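Local coordinates for Non-structural protein (Porcine reproductive and respiratory syndrome virus, PDB 3IFU) that acts as a papain-like cysteine leader protease carrying an N-terminal zinc finger, and probably suppresses interferon-beta production in the infected host cell, at residues T9-A14 with C25-S30; N13-V18 with L49-E54. One frame throughout, in Å; residues are numbered along the deposited sequence.

Interaction 1. Residues T9-A14 with C25-S30. With ZN (zinc ion), chain C.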
ATOM      1  N   THR A   9       0.963  20.830   9.807  1.00 63.89           N
ATOM      2  CA  THR A   9       0.830  22.075  10.553  1.00 63.38           C
ATOM      3  C   THR A   9      -0.622  22.386  10.876  1.00 62.98           C
ATOM      4  O   THR A   9      -1.045  23.537  10.795  1.00 63.22           O
ATOM      5  CB  THR A   9       1.401  23.274   9.771  1.00 64.04           C
ATOM      6  OG1 THR A   9       2.642  22.904   9.164  1.00 63.51           O
ATOM      7  CG2 THR A   9       1.648  24.451  10.716  1.00 64.51           C
ATOM      8  N   CYS A  10      -1.386  21.358  11.223  1.00 61.62           N
ATOM      9  CA  CYS A  10      -2.788  21.534  11.578  1.00 60.78           C
ATOM     10  C   CYS A  10      -2.874  21.731  13.086  1.00 61.09           C
ATOM     11  O   CYS A  10      -1.884  21.556  13.796  1.00 59.68           O
ATOM     12  CB  CYS A  10      -3.602  20.295  11.186  1.00 61.20           C
ATOM     13  SG  CYS A  10      -3.861  20.041   9.414  1.00 59.53           S
ATOM     14  N   THR A  11      -4.049  22.110  13.578  1.00 61.78           N
ATOM     15  CA  THR A  11      -4.225  22.277  15.016  1.00 63.87           C
ATOM     16  C   THR A  11      -3.956  20.891  15.623  1.00 64.16           C
ATOM     17  O   THR A  11      -4.401  19.878  15.088  1.00 65.83           O
ATOM     18  CB  THR A  11      -5.658  22.755  15.340  1.00 64.66           C
ATOM     19  OG1 THR A  11      -6.606  21.821  14.813  1.00 66.53           O
ATOM     20  CG2 THR A  11      -5.912  24.116  14.711  1.00 63.87           C
ATOM     21  N   PRO A  12      -3.228  20.828  16.751  1.00 63.75           N
ATOM     22  CA  PRO A  12      -2.920  19.536  17.375  1.00 62.32           C
ATOM     23  C   PRO A  12      -4.105  18.644  17.731  1.00 62.07           C
ATOM     24  O   PRO A  12      -3.905  17.510  18.172  1.00 62.62           O
ATOM     25  CB  PRO A  12      -2.105  19.937  18.600  1.00 62.25           C
ATOM     26  CG  PRO A  12      -2.739  21.219  18.991  1.00 63.13           C
ATOM     27  CD  PRO A  12      -2.884  21.933  17.662  1.00 63.60           C
ATOM     28  N   ASN A  13      -5.328  19.136  17.547  1.00 60.18           N
ATOM     29  CA  ASN A  13      -6.495  18.319  17.865  1.00 59.27           C
ATOM     30  C   ASN A  13      -6.981  17.541  16.637  1.00 58.61           C
ATOM     31  O   ASN A  13      -8.022  16.879  16.677  1.00 58.28           O
ATOM     32  CB  ASN A  13      -7.624  19.181  18.439  1.00 60.03           C
ATOM     33  CG  ASN A  13      -8.366  19.957  17.378  1.00 60.15           C
ATOM     34  OD1 ASN A  13      -7.774  20.721  16.618  1.00 60.82           O
ATOM     35  ND2 ASN A  13      -9.677  19.768  17.325  1.00 59.82           N
ATOM     36  N   ALA A  14      -6.216  17.628  15.551  1.00 55.85           N
ATOM     37  CA  ALA A  14      -6.531  16.912  14.322  1.00 53.96           C
ATOM     38  C   ALA A  14      -6.085  15.464  14.533  1.00 54.43           C
ATOM     39  O   ALA A  14      -4.908  15.210  14.800  1.00 54.01           O
ATOM     40  CB  ALA A  14      -5.780  17.526  13.156  1.00 53.48           C
ATOM     41  N   CYS A  25      -1.217  12.722   9.846  1.00 45.70           N
ATOM     42  CA  CYS A  25      -2.378  13.502  10.227  1.00 46.12           C
ATOM     43  C   CYS A  25      -3.577  13.077   9.393  1.00 47.66           C
ATOM     44  O   CYS A  25      -3.473  12.901   8.181  1.00 48.42           O
ATOM     45  CB  CYS A  25      -2.112  14.984  10.006  1.00 45.12           C
ATOM     46  SG  CYS A  25      -3.593  16.003  10.142  1.00 48.04           S
ATOM     47  N   THR A  26      -4.716  12.913  10.052  1.00 48.44           N
ATOM     48  CA  THR A  26      -5.948  12.515   9.391  1.00 49.96           C
ATOM     49  C   THR A  26      -6.471  13.598   8.445  1.00 51.34           C
ATOM     50  O   THR A  26      -7.134  13.305   7.454  1.00 52.41           O
ATOM     51  CB  THR A  26      -7.020  12.181  10.450  1.00 50.57           C
ATOM     52  OG1 THR A  26      -6.755  10.884  11.000  1.00 54.01           O
ATOM     53  CG2 THR A  26      -8.399  12.187   9.847  1.00 53.97           C
ATOM     54  N   ARG A  27      -6.152  14.850   8.750  1.00 53.59           N
ATOM     55  CA  ARG A  27      -6.605  15.988   7.951  1.00 53.97           C
ATOM     56  C   ARG A  27      -5.863  16.290   6.649  1.00 53.00           C
ATOM     57  O   ARG A  27      -6.491  16.422   5.600  1.00 51.95           O
ATOM     58  CB  ARG A  27      -6.605  17.262   8.805  1.00 56.39           C
ATOM     59  CG  ARG A  27      -7.861  17.484   9.612  1.00 57.90           C
ATOM     60  CD  ARG A  27      -8.351  18.916   9.423  1.00 62.60           C
ATOM     61  NE  ARG A  27      -7.825  19.869  10.400  1.00 63.19           N
ATOM     62  CZ  ARG A  27      -8.140  19.870  11.697  1.00 64.45           C
ATOM     63  NH1 ARG A  27      -8.978  18.963  12.187  1.00 62.97           N
ATOM     64  NH2 ARG A  27      -7.629  20.792  12.504  1.00 64.67           N
ATOM     65  N   CYS A  28      -4.538  16.420   6.722  1.00 52.41           N
ATOM     66  CA  CYS A  28      -3.725  16.758   5.550  1.00 51.08           C
ATOM     67  C   CYS A  28      -2.855  15.630   5.006  1.00 50.61           C
ATOM     68  O   CYS A  28      -2.149  15.822   4.016  1.00 49.16           O
ATOM     69  CB  CYS A  28      -2.826  17.954   5.865  1.00 50.89           C
ATOM     70  SG  CYS A  28      -1.534  17.601   7.075  1.00 51.64           S
ATOM     71  N   LEU A  29      -2.887  14.471   5.662  1.00 48.65           N
ATOM     72  CA  LEU A  29      -2.114  13.310   5.223  1.00 46.99           C
ATOM     73  C   LEU A  29      -0.599  13.535   5.231  1.00 48.07           C
ATOM     74  O   LEU A  29       0.146  12.825   4.553  1.00 48.23           O
ATOM     75  CB  LEU A  29      -2.570  12.892   3.824  1.00 44.54           C
ATOM     76  CG  LEU A  29      -4.087  12.732   3.693  1.00 45.91           C
ATOM     77  CD1 LEU A  29      -4.507  12.623   2.230  1.00 44.01           C
ATOM     78  CD2 LEU A  29      -4.514  11.509   4.484  1.00 46.17           C
ATOM     79  N   SER A  30      -0.143  14.521   5.998  1.00 49.04           N
ATOM     80  CA  SER A  30       1.282  14.806   6.092  1.00 50.07           C
ATOM     81  C   SER A  30       1.812  14.221   7.388  1.00 51.12           C
ATOM     82  O   SER A  30       1.070  14.112   8.366  1.00 51.53           O
ATOM     83  CB  SER A  30       1.527  16.312   6.069  1.00 52.09           C
ATOM     84  OG  SER A  30       1.008  16.890   4.882  1.00 57.62           O
TER
HETATM   85 ZN    ZN C 182      -2.444  17.991   9.310  1.00 68.71          ZN
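R27 touches the 9-14 loop from the foot of its side chain to the guanidinium. Its CB sits 4.0 Å from the SG of C10, and its CG passes the methyl of A14. Bends at chi2 and chi3 then fold the chain over A14, with NE about equally far from both neighbours, 4.1 Å from C10 SG and 4.2 Å from A14 CB. At CZ the guanidinium lies flat on the A14 CB, which stands 3.5 Å above the centre of one face. NH2 reaches T11 OG1, in the guanidinium plane at the edge, at 2.7 Å; the N-H points poorly (118°), so the hydrogen bond is weak. Beside the foot of R27 is the metal site of the N-terminal zinc finger: C10 SG binds the zinc ion at 2.5 Å, C25 SG and C28 SG at 2.4 Å each, and C8 supplies the fourth sulfur of this Cys4 centre. A chi1 of 169° turns the C25 sulfur away from its own backbone N and under the turn that follows, as in zinc knuckles. There it accepts the N-H of C28 at 3.6 Å, nearly straight, and a weak bond from R27 N. C28 SG in turn takes a weak bond from S30 N; such N-H groups probably ease the negative charge on the thiolates. A type I turn from T11 to A14 returns the other loop toward strand 16-18.

Interaction 2. Residues N13-V18 with L49-E54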
ATOM      1  N   ASN A  13      -5.328  19.136  17.547  1.00 60.18           N
ATOM      2  CA  ASN A  13      -6.495  18.319  17.865  1.00 59.27           C
ATOM      3  C   ASN A  13      -6.981  17.541  16.637  1.00 58.61           C
ATOM      4  O   ASN A  13      -8.022  16.879  16.677  1.00 58.28           O
ATOM      5  CB  ASN A  13      -7.624  19.181  18.439  1.00 60.03           C
ATOM      6  CG  ASN A  13      -8.366  19.957  17.378  1.00 60.15           C
ATOM      7  OD1 ASN A  13      -7.774  20.721  16.618  1.00 60.82           O
ATOM      8  ND2 ASN A  13      -9.677  19.768  17.325  1.00 59.82           N
ATOM      9  N   ALA A  14      -6.216  17.628  15.551  1.00 55.85           N
ATOM     10  CA  ALA A  14      -6.531  16.912  14.322  1.00 53.96           C
ATOM     11  C   ALA A  14      -6.085  15.464  14.533  1.00 54.43           C
ATOM     12  O   ALA A  14      -4.908  15.210  14.800  1.00 54.01           O
ATOM     13  CB  ALA A  14      -5.780  17.526  13.156  1.00 53.48           C
ATOM     14  N   ARG A  15      -7.016  14.520  14.414  1.00 53.11           N
ATOM     15  CA  ARG A  15      -6.695  13.107  14.620  1.00 52.68           C
ATOM     16  C   ARG A  15      -5.518  12.548  13.814  1.00 51.85           C
ATOM     17  O   ARG A  15      -5.143  13.056  12.750  1.00 49.51           O
ATOM     18  CB  ARG A  15      -7.934  12.242  14.394  1.00 53.10           C
ATOM     19  CG  ARG A  15      -9.033  12.523  15.405  1.00 54.98           C
ATOM     20  CD  ARG A  15     -10.189  11.568  15.256  1.00 56.58           C
ATOM     21  NE  ARG A  15     -11.330  11.967  16.073  1.00 59.90           N
ATOM     22  CZ  ARG A  15     -12.115  13.002  15.801  1.00 60.10           C
ATOM     23  NH1 ARG A  15     -13.132  13.293  16.598  1.00 61.78           N
ATOM     24  NH2 ARG A  15     -11.883  13.743  14.727  1.00 60.28           N
ATOM     25  N   VAL A  16      -4.958  11.468  14.342  1.00 49.35           N
ATOM     26  CA  VAL A  16      -3.801  10.823  13.759  1.00 47.50           C
ATOM     27  C   VAL A  16      -4.012   9.342  13.430  1.00 46.62           C
ATOM     28  O   VAL A  16      -4.866   8.679  14.018  1.00 47.02           O
ATOM     29  CB  VAL A  16      -2.605  10.969  14.740  1.00 47.80           C
ATOM     30  CG1 VAL A  16      -1.541   9.942  14.435  1.00 48.74           C
ATOM     31  CG2 VAL A  16      -2.032  12.381  14.650  1.00 46.15           C
ATOM     32  N   PHE A  17      -3.233   8.838  12.478  1.00 45.89           N
ATOM     33  CA  PHE A  17      -3.282   7.428  12.100  1.00 45.62           C
ATOM     34  C   PHE A  17      -1.849   6.962  11.888  1.00 46.38           C
ATOM     35  O   PHE A  17      -0.951   7.781  11.732  1.00 47.73           O
ATOM     36  CB  PHE A  17      -4.143   7.213  10.837  1.00 44.08           C
ATOM     37  CG  PHE A  17      -3.568   7.799   9.567  1.00 43.45           C
ATOM     38  CD1 PHE A  17      -2.648   7.082   8.799  1.00 42.93           C
ATOM     39  CD2 PHE A  17      -4.002   9.047   9.101  1.00 42.24           C
ATOM     40  CE1 PHE A  17      -2.171   7.600   7.579  1.00 40.97           C
ATOM     41  CE2 PHE A  17      -3.534   9.570   7.891  1.00 38.95           C
ATOM     42  CZ  PHE A  17      -2.618   8.843   7.127  1.00 40.17           C
ATOM     43  N   VAL A  18      -1.625   5.655  11.914  1.00 47.26           N
ATOM     44  CA  VAL A  18      -0.282   5.120  11.730  1.00 47.43           C
ATOM     45  C   VAL A  18      -0.186   4.207  10.507  1.00 48.96           C
ATOM     46  O   VAL A  18      -0.960   3.258  10.362  1.00 51.56           O
ATOM     47  CB  VAL A  18       0.165   4.349  12.988  1.00 46.50           C
ATOM     48  CG1 VAL A  18       1.626   3.970  12.889  1.00 44.55           C
ATOM     49  CG2 VAL A  18      -0.072   5.197  14.209  1.00 46.05           C
ATOM     50  N   LEU A  49       1.390  11.734  22.458  1.00 59.15           N
ATOM     51  CA  LEU A  49       2.663  12.297  22.026  1.00 61.05           C
ATOM     52  C   LEU A  49       2.487  13.032  20.690  1.00 61.62           C
ATOM     53  O   LEU A  49       3.398  13.716  20.221  1.00 62.98           O
ATOM     54  CB  LEU A  49       3.709  11.185  21.877  1.00 61.65           C
ATOM     55  CG  LEU A  49       3.800  10.156  23.015  1.00 63.11           C
ATOM     56  CD1 LEU A  49       4.856   9.114  22.684  1.00 61.14           C
ATOM     57  CD2 LEU A  49       4.130  10.855  24.320  1.00 63.79           C
ATOM     58  N   PHE A  50       1.312  12.894  20.082  1.00 60.78           N
ATOM     59  CA  PHE A  50       1.045  13.548  18.807  1.00 60.32           C
ATOM     60  C   PHE A  50      -0.337  14.191  18.739  1.00 61.02           C
ATOM     61  O   PHE A  50      -0.523  15.222  18.087  1.00 62.30           O
ATOM     62  CB  PHE A  50       1.146  12.549  17.649  1.00 59.06           C
ATOM     63  CG  PHE A  50       2.455  11.817  17.568  1.00 58.18           C
ATOM     64  CD1 PHE A  50       2.695  10.700  18.362  1.00 59.04           C
ATOM     65  CD2 PHE A  50       3.426  12.205  16.653  1.00 57.55           C
ATOM     66  CE1 PHE A  50       3.885   9.973  18.238  1.00 59.02           C
ATOM     67  CE2 PHE A  50       4.618  11.488  16.521  1.00 58.60           C
ATOM     68  CZ  PHE A  50       4.847  10.370  17.313  1.00 57.40           C
ATOM     69  N   TYR A  51      -1.302  13.571  19.411  1.00 60.81           N
ATOM     70  CA  TYR A  51      -2.683  14.030  19.401  1.00 60.18           C
ATOM     71  C   TYR A  51      -3.183  14.610  20.722  1.00 62.86           C
ATOM     72  O   TYR A  51      -3.135  13.959  21.761  1.00 62.53           O
ATOM     73  CB  TYR A  51      -3.575  12.866  18.991  1.00 57.13           C
ATOM     74  CG  TYR A  51      -5.053  13.129  19.089  1.00 54.34           C
ATOM     75  CD1 TYR A  51      -5.678  14.025  18.229  1.00 54.06           C
ATOM     76  CD2 TYR A  51      -5.836  12.445  20.012  1.00 53.91           C
ATOM     77  CE1 TYR A  51      -7.052  14.226  18.277  1.00 53.89           C
ATOM     78  CE2 TYR A  51      -7.209  12.641  20.072  1.00 53.79           C
ATOM     79  CZ  TYR A  51      -7.811  13.531  19.200  1.00 53.00           C
ATOM     80  OH  TYR A  51      -9.175  13.706  19.234  1.00 54.26           O
ATOM     81  N   ARG A  52      -3.689  15.836  20.654  1.00 65.24           N
ATOM     82  CA  ARG A  52      -4.226  16.539  21.812  1.00 67.25           C
ATOM     83  C   ARG A  52      -5.677  16.870  21.483  1.00 68.03           C
ATOM     84  O   ARG A  52      -5.949  17.837  20.771  1.00 67.95           O
ATOM     85  CB  ARG A  52      -3.443  17.836  22.036  1.00 69.88           C
ATOM     86  CG  ARG A  52      -3.711  18.547  23.357  1.00 71.56           C
ATOM     87  CD  ARG A  52      -2.932  19.863  23.416  1.00 73.85           C
ATOM     88  NE  ARG A  52      -2.853  20.423  24.764  1.00 75.95           N
ATOM     89  CZ  ARG A  52      -3.902  20.645  25.552  1.00 77.45           C
ATOM     90  NH1 ARG A  52      -5.130  20.356  25.135  1.00 78.38           N
ATOM     91  NH2 ARG A  52      -3.724  21.159  26.762  1.00 77.79           N
ATOM     92  N   PRO A  53      -6.631  16.077  21.997  1.00 68.80           N
ATOM     93  CA  PRO A  53      -8.049  16.327  21.720  1.00 70.16           C
ATOM     94  C   PRO A  53      -8.522  17.721  22.131  1.00 71.96           C
ATOM     95  O   PRO A  53      -7.771  18.503  22.714  1.00 72.34           O
ATOM     96  CB  PRO A  53      -8.751  15.216  22.492  1.00 69.17           C
ATOM     97  CG  PRO A  53      -7.853  15.021  23.661  1.00 69.41           C
ATOM     98  CD  PRO A  53      -6.481  15.040  23.029  1.00 69.33           C
ATOM     99  N   GLU A  54      -9.777  18.021  21.822  1.00 74.16           N
ATOM    100  CA  GLU A  54     -10.366  19.316  22.137  1.00 76.04           C
ATOM    101  C   GLU A  54     -10.965  19.404  23.530  1.00 76.28           C
ATOM    102  O   GLU A  54     -10.929  20.459  24.165  1.00 75.66           O
ATOM    103  CB  GLU A  54     -11.451  19.650  21.111  1.00 77.50           C
ATOM    104  CG  GLU A  54     -10.942  20.428  19.922  1.00 79.40           C
ATOM    105  CD  GLU A  54     -10.507  21.830  20.307  1.00 80.05           C
ATOM    106  OE1 GLU A  54     -10.455  22.122  21.526  1.00 79.19           O
ATOM    107  OE2 GLU A  54     -10.217  22.633  19.390  1.00 80.24           O
TER
HETATM  108  O   HOH W   1     -10.034  16.037  17.796  1.00 52.46           O
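N13 rests its backbone on the chain at R52 and turns its side chain toward E54. Of the weakly polar contacts, the closest is a CA-H...O approach, N13 CA to R52 O at 3.0 Å; the N13 CB leans on the same carbonyl. Y51 adds another: its ring edge faces the peptide, with CE1 3.2 Å from N13 O and CD1 near A14 O, both oxygens close to the ring plane. A water bridges the same pair, donating to N13 O over a short 2.5 Å; it lies in the plane of the Y51 ring, at its edge, 2.9 Å from OH. The R15 guanidinium, 29° from the Y51 ring plane, has this hydroxyl over one face and the water over that face's centre. Between N13 and E54 the amide and carboxylate planes stand 70° apart, and ND2 faces the CG methylene of E54 while OE2 is 3.6 Å away; OD1 turns to T11. In nonpolar packing, R15 runs alongside Y51, its CG 3.9 Å from Y51 CE1, and V16 CG2 meets F50 CB loosely, at 4.4 Å. Y106 of helix 94-108 meets the Y51 ring edge-to-face. With no direct hydrogen bond between the two segments, close fit and a shared water are helped by bonds from neighbours, such as R32 NH2 to A14 O and F50 O, and the P12-R52 backbone bond.

Both contacts lie in the N-terminal zinc finger, their centres about 8 Å apart and on the same side of the chain's centre. They begin from one run of chain, sharing N13 and A14: the 9-14 loop leads into strand 16-18, strand 23-25 pairs antiparallel with it and delivers 25-30, and 49-54 comes last. Interaction 1 gathers the metal site, whereas interaction 2 fastens the later loop beside it. Probable backbone hydrogen bonds join them, T26 N to R15 O (2.7 Å) and R52 N to P12 O (3.0 Å). The zinc-bound loops and the chain that runs on toward helix 81-87 are thus held together around 9-18, next to helix 94-108.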